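Local coordinates for TCP pilus virulence regulatory protein (PDB 5SUW) that probably activates transcription of virulence genes such as those of the toxin-coregulated pilus, as an AraC-family regulator whose N-terminal and DNA-binding parts together hold a small carboxylic acid, at residues T9-M14 / N78-V83. Residues are numbered along the deposited sequence; the frame is centred on the assembly and turned at random.
Sequences TNVYRM and NINVSV. With 70G (3-[(1R)-8-methyl-1,2,3,4-tetrahydronaphthalen-1-yl]propanoic acid), chain B.
The carbonyl oxygen of Val81 accepts the amide of Tyr12 at 2.8 Å (O to N), and the same oxygen takes a longer C-H contact from Val11 CA. The return bond, from Val81 N to Tyr12 O, makes Tyr12 and Val81 a hydrogen-bonded antiparallel pair, as Asn10 and Val83 are. Near the end of strand 9-14 the pairing is less regular: Ile79 N still bonds to Met14 O, but the N-H of Met14 meets Ile79 O at only 117°, a weak bond.

On the inner face Tyr12, Val81, Val83 and Met14 form an apolar wall. Methyl carbon C01 of the bound tetrahydronaphthalene acid sits over the centre of one face of the Tyr12 ring, 3.6 Å above its plane. Val83 CG2 meets the ring edge at CE1, 3.6 Å away. With CG anti to its carbonyl carbon (chi1 -53°), Tyr12 sends its hydroxyl toward helix 263-270, where it bonds to Tyr266. Val81 divides its branches: CG1 reaches ligand atom C15 at 3.8 Å, while CG2 touches Met14 SD. An extended, unbranched methionine suits this place: CG anti to the backbone N (chi1 -178°) leads the chain away from strand 79-83, yet leaves the sulfur against that methyl.

On the other face helix 121-131 covers Val11 and Ser82; the Arg13 end is more exposed. Val11 CG1 rests 3.8 Å from Asn80 CB, and the amide of Asn80 lies beside the start of the Arg13 side chain. Arg13 NH2 approaches Asn78 ND2, but both are donors, so they touch without bonding.

Strand 7-14, at the sheet edge, thus has its partner-facing groups bonded, while branched and aromatic side chains line the ligand pocket. Because Lys31 and Lys230 both bond the ligand and Tyr12 touches the C-terminal helix, binding could plausibly be sensed by the DNA-binding part.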
ATOM      1  N   THR A   9      -3.216  -8.296  -7.395  1.00 35.47           N
ATOM      2  CA  THR A   9      -2.989  -7.328  -8.461  1.00 42.76           C
ATOM      3  C   THR A   9      -4.313  -6.808  -9.003  1.00 39.56           C
ATOM      4  O   THR A   9      -5.335  -7.504  -8.969  1.00 37.16           O
ATOM      5  CB  THR A   9      -2.170  -7.930  -9.612  1.00 42.55           C
ATOM      6  OG1 THR A   9      -2.948  -8.932 -10.279  1.00 47.34           O
ATOM      7  CG2 THR A   9      -0.883  -8.560  -9.092  1.00 35.93           C
ATOM      8  N   ASN A  10      -4.269  -5.572  -9.512  1.00 34.40           N
ATOM      9  CA  ASN A  10      -5.412  -4.913 -10.132  1.00 35.49           C
ATOM     10  C   ASN A  10      -4.928  -3.938 -11.200  1.00 38.49           C
ATOM     11  O   ASN A  10      -3.799  -3.435 -11.145  1.00 36.98           O
ATOM     12  CB  ASN A  10      -6.260  -4.167  -9.090  1.00 40.66           C
ATOM     13  CG  ASN A  10      -6.926  -5.108  -8.102  1.00 43.77           C
ATOM     14  OD1 ASN A  10      -6.456  -5.274  -6.979  1.00 46.10           O
ATOM     15  ND2 ASN A  10      -8.006  -5.751  -8.528  1.00 38.28           N
ATOM     16  N   VAL A  11      -5.798  -3.665 -12.168  1.00 37.03           N
ATOM     17  CA  VAL A  11      -5.529  -2.692 -13.220  1.00 37.59           C
ATOM     18  C   VAL A  11      -6.711  -1.738 -13.306  1.00 42.10           C
ATOM     19  O   VAL A  11      -7.843  -2.169 -13.561  1.00 46.10           O
ATOM     20  CB  VAL A  11      -5.283  -3.362 -14.581  1.00 39.54           C
ATOM     21  CG1 VAL A  11      -5.064  -2.304 -15.647  1.00 34.25           C
ATOM     22  CG2 VAL A  11      -4.084  -4.266 -14.501  1.00 32.78           C
ATOM     23  N   TYR A  12      -6.443  -0.446 -13.127  1.00 40.30           N
ATOM     24  CA  TYR A  12      -7.455   0.598 -13.163  1.00 34.66           C
ATOM     25  C   TYR A  12      -7.291   1.459 -14.407  1.00 43.76           C
ATOM     26  O   TYR A  12      -6.177   1.859 -14.754  1.00 46.92           O
ATOM     27  CB  TYR A  12      -7.361   1.479 -11.925  1.00 31.35           C
ATOM     28  CG  TYR A  12      -7.393   0.707 -10.632  1.00 34.26           C
ATOM     29  CD1 TYR A  12      -6.229   0.251 -10.047  1.00 33.62           C
ATOM     30  CD2 TYR A  12      -8.594   0.436  -9.994  1.00 42.09           C
ATOM     31  CE1 TYR A  12      -6.255  -0.447  -8.865  1.00 35.78           C
ATOM     32  CE2 TYR A  12      -8.633  -0.257  -8.808  1.00 38.26           C
ATOM     33  CZ  TYR A  12      -7.465  -0.698  -8.246  1.00 40.04           C
ATOM     34  OH  TYR A  12      -7.501  -1.400  -7.062  1.00 32.09           O
ATOM     35  N   ARG A  13      -8.407   1.748 -15.069  1.00 54.98           N
ATOM     36  CA  ARG A  13      -8.418   2.609 -16.243  1.00 58.73           C
ATOM     37  C   ARG A  13      -8.582   4.065 -15.805  1.00 60.34           C
ATOM     38  O   ARG A  13      -9.210   4.365 -14.785  1.00 56.43           O
ATOM     39  CB  ARG A  13      -9.546   2.199 -17.201  1.00 59.20           C
ATOM     40  CG  ARG A  13      -9.419   2.690 -18.654  1.00 64.52           C
ATOM     41  CD  ARG A  13     -10.802   2.983 -19.214  1.00 73.74           C
ATOM     42  NE  ARG A  13     -10.872   3.020 -20.673  1.00 86.78           N
ATOM     43  CZ  ARG A  13     -12.008   3.183 -21.353  1.00 94.23           C
ATOM     44  NH1 ARG A  13     -13.152   3.326 -20.695  1.00 96.87           N
ATOM     45  NH2 ARG A  13     -12.009   3.208 -22.684  1.00 89.27           N
ATOM     46  N   MET A  14      -8.003   4.972 -16.590  1.00 62.05           N
ATOM     47  CA  MET A  14      -7.897   6.373 -16.192  1.00 50.47           C
ATOM     48  C   MET A  14      -7.961   7.230 -17.448  1.00 51.64           C
ATOM     49  O   MET A  14      -7.037   7.200 -18.271  1.00 55.01           O
ATOM     50  CB  MET A  14      -6.604   6.596 -15.419  1.00 47.21           C
ATOM     51  CG  MET A  14      -6.366   7.989 -14.884  1.00 52.57           C
ATOM     52  SD  MET A  14      -5.134   7.840 -13.574  1.00 60.18           S
ATOM     53  CE  MET A  14      -4.917   9.546 -13.115  1.00 61.61           C
ATOM     54  N   ASN A  78      -6.131   6.931 -23.090  1.00 68.46           N
ATOM     55  CA  ASN A  78      -6.412   6.423 -21.759  1.00 64.81           C
ATOM     56  C   ASN A  78      -5.190   5.712 -21.196  1.00 50.29           C
ATOM     57  O   ASN A  78      -4.311   5.240 -21.921  1.00 50.00           O
ATOM     58  CB  ASN A  78      -7.614   5.489 -21.783  1.00 72.71           C
ATOM     59  CG  ASN A  78      -8.855   6.172 -22.294  1.00 77.94           C
ATOM     60  OD1 ASN A  78      -8.936   7.400 -22.302  1.00 82.06           O
ATOM     61  ND2 ASN A  78      -9.834   5.381 -22.735  1.00 73.49           N
ATOM     62  N   ILE A  79      -5.139   5.663 -19.872  1.00 41.35           N
ATOM     63  CA  ILE A  79      -3.991   5.151 -19.139  1.00 45.36           C
ATOM     64  C   ILE A  79      -4.481   4.033 -18.230  1.00 46.99           C
ATOM     65  O   ILE A  79      -5.492   4.188 -17.535  1.00 47.32           O
ATOM     66  CB  ILE A  79      -3.310   6.263 -18.313  1.00 40.75           C
ATOM     67  CG1 ILE A  79      -2.539   7.234 -19.210  1.00 39.29           C
ATOM     68  CG2 ILE A  79      -2.402   5.679 -17.251  1.00 40.04           C
ATOM     69  CD1 ILE A  79      -1.958   8.422 -18.442  1.00 37.03           C
ATOM     70  N   ASN A  80      -3.773   2.916 -18.228  1.00 49.03           N
ATOM     71  CA  ASN A  80      -4.018   1.859 -17.259  1.00 50.77           C
ATOM     72  C   ASN A  80      -2.965   1.933 -16.161  1.00 47.37           C
ATOM     73  O   ASN A  80      -1.759   1.898 -16.447  1.00 40.65           O
ATOM     74  CB  ASN A  80      -4.005   0.490 -17.931  1.00 48.96           C
ATOM     75  CG  ASN A  80      -5.184   0.295 -18.834  1.00 46.08           C
ATOM     76  OD1 ASN A  80      -5.028   0.033 -20.023  1.00 56.48           O
ATOM     77  ND2 ASN A  80      -6.383   0.454 -18.281  1.00 50.47           N
ATOM     78  N   VAL A  81      -3.425   2.047 -14.913  1.00 33.07           N
ATOM     79  CA  VAL A  81      -2.567   1.966 -13.741  1.00 34.91           C
ATOM     80  C   VAL A  81      -2.626   0.546 -13.196  1.00 38.27           C
ATOM     81  O   VAL A  81      -3.717   0.024 -12.917  1.00 46.19           O
ATOM     82  CB  VAL A  81      -2.999   2.978 -12.668  1.00 31.23           C
ATOM     83  CG1 VAL A  81      -1.950   3.044 -11.571  1.00 26.39           C
ATOM     84  CG2 VAL A  81      -3.240   4.324 -13.309  1.00 32.32           C
ATOM     85  N   SER A  82      -1.457  -0.082 -13.049  1.00 28.81           N
ATOM     86  CA  SER A  82      -1.331  -1.415 -12.471  1.00 26.92           C
ATOM     87  C   SER A  82      -0.842  -1.302 -11.038  1.00 25.78           C
ATOM     88  O   SER A  82       0.120  -0.585 -10.767  1.00 42.05           O
ATOM     89  CB  SER A  82      -0.364  -2.292 -13.278  1.00 27.83           C
ATOM     90  OG  SER A  82      -0.728  -2.311 -14.641  1.00 39.45           O
ATOM     91  N   VAL A  83      -1.489  -2.027 -10.133  1.00 38.42           N
ATOM     92  CA  VAL A  83      -1.126  -2.046  -8.720  1.00 32.92           C
ATOM     93  C   VAL A  83      -0.850  -3.480  -8.297  1.00 36.89           C
ATOM     94  O   VAL A  83      -1.648  -4.384  -8.577  1.00 41.73           O
ATOM     95  CB  VAL A  83      -2.234  -1.445  -7.839  1.00 28.89           C
ATOM     96  CG1 VAL A  83      -1.751  -1.362  -6.365  1.00 24.98           C
ATOM     97  CG2 VAL A  83      -2.666  -0.081  -8.383  1.00 26.44           C
TER
HETATM   98  C10 70G B 301      -6.131   0.339  -4.109  1.00 65.98           C
HETATM   99  C11 70G B 301      -5.577  -0.689  -3.110  1.00 68.51           C
HETATM  100  C14 70G B 301      -3.355   4.064  -7.926  1.00 39.25           C
HETATM  101  C15 70G B 301      -4.382   4.160  -8.803  1.00 45.60           C
HETATM  102  C01 70G B 301      -7.375   2.663  -6.851  1.00 36.67           C
HETATM  103  C02 70G B 301      -5.922   3.141  -7.196  1.00 45.01           C
HETATM  104  C03 70G B 301      -4.856   3.046  -6.290  1.00 45.37           C
HETATM  105  C04 70G B 301      -3.571   3.514  -6.655  1.00 38.45           C
HETATM  106  C05 70G B 301      -2.345   3.441  -5.711  1.00 35.34           C
HETATM  107  C06 70G B 301      -2.597   2.827  -4.329  1.00 31.66           C
HETATM  108  C07 70G B 301      -4.108   2.924  -3.892  1.00 50.65           C
HETATM  109  C08 70G B 301      -5.088   2.456  -4.903  1.00 53.49           C
HETATM  110  C09 70G B 301      -5.017   0.964  -4.935  1.00 62.31           C
HETATM  111  O12 70G B 301      -5.914  -0.622  -1.846  1.00 81.89           O
HETATM  112  O13 70G B 301      -4.828  -1.539  -3.463  1.00 60.60           O
HETATM  113  C16 70G B 301      -5.699   3.688  -8.447  1.00 47.89           C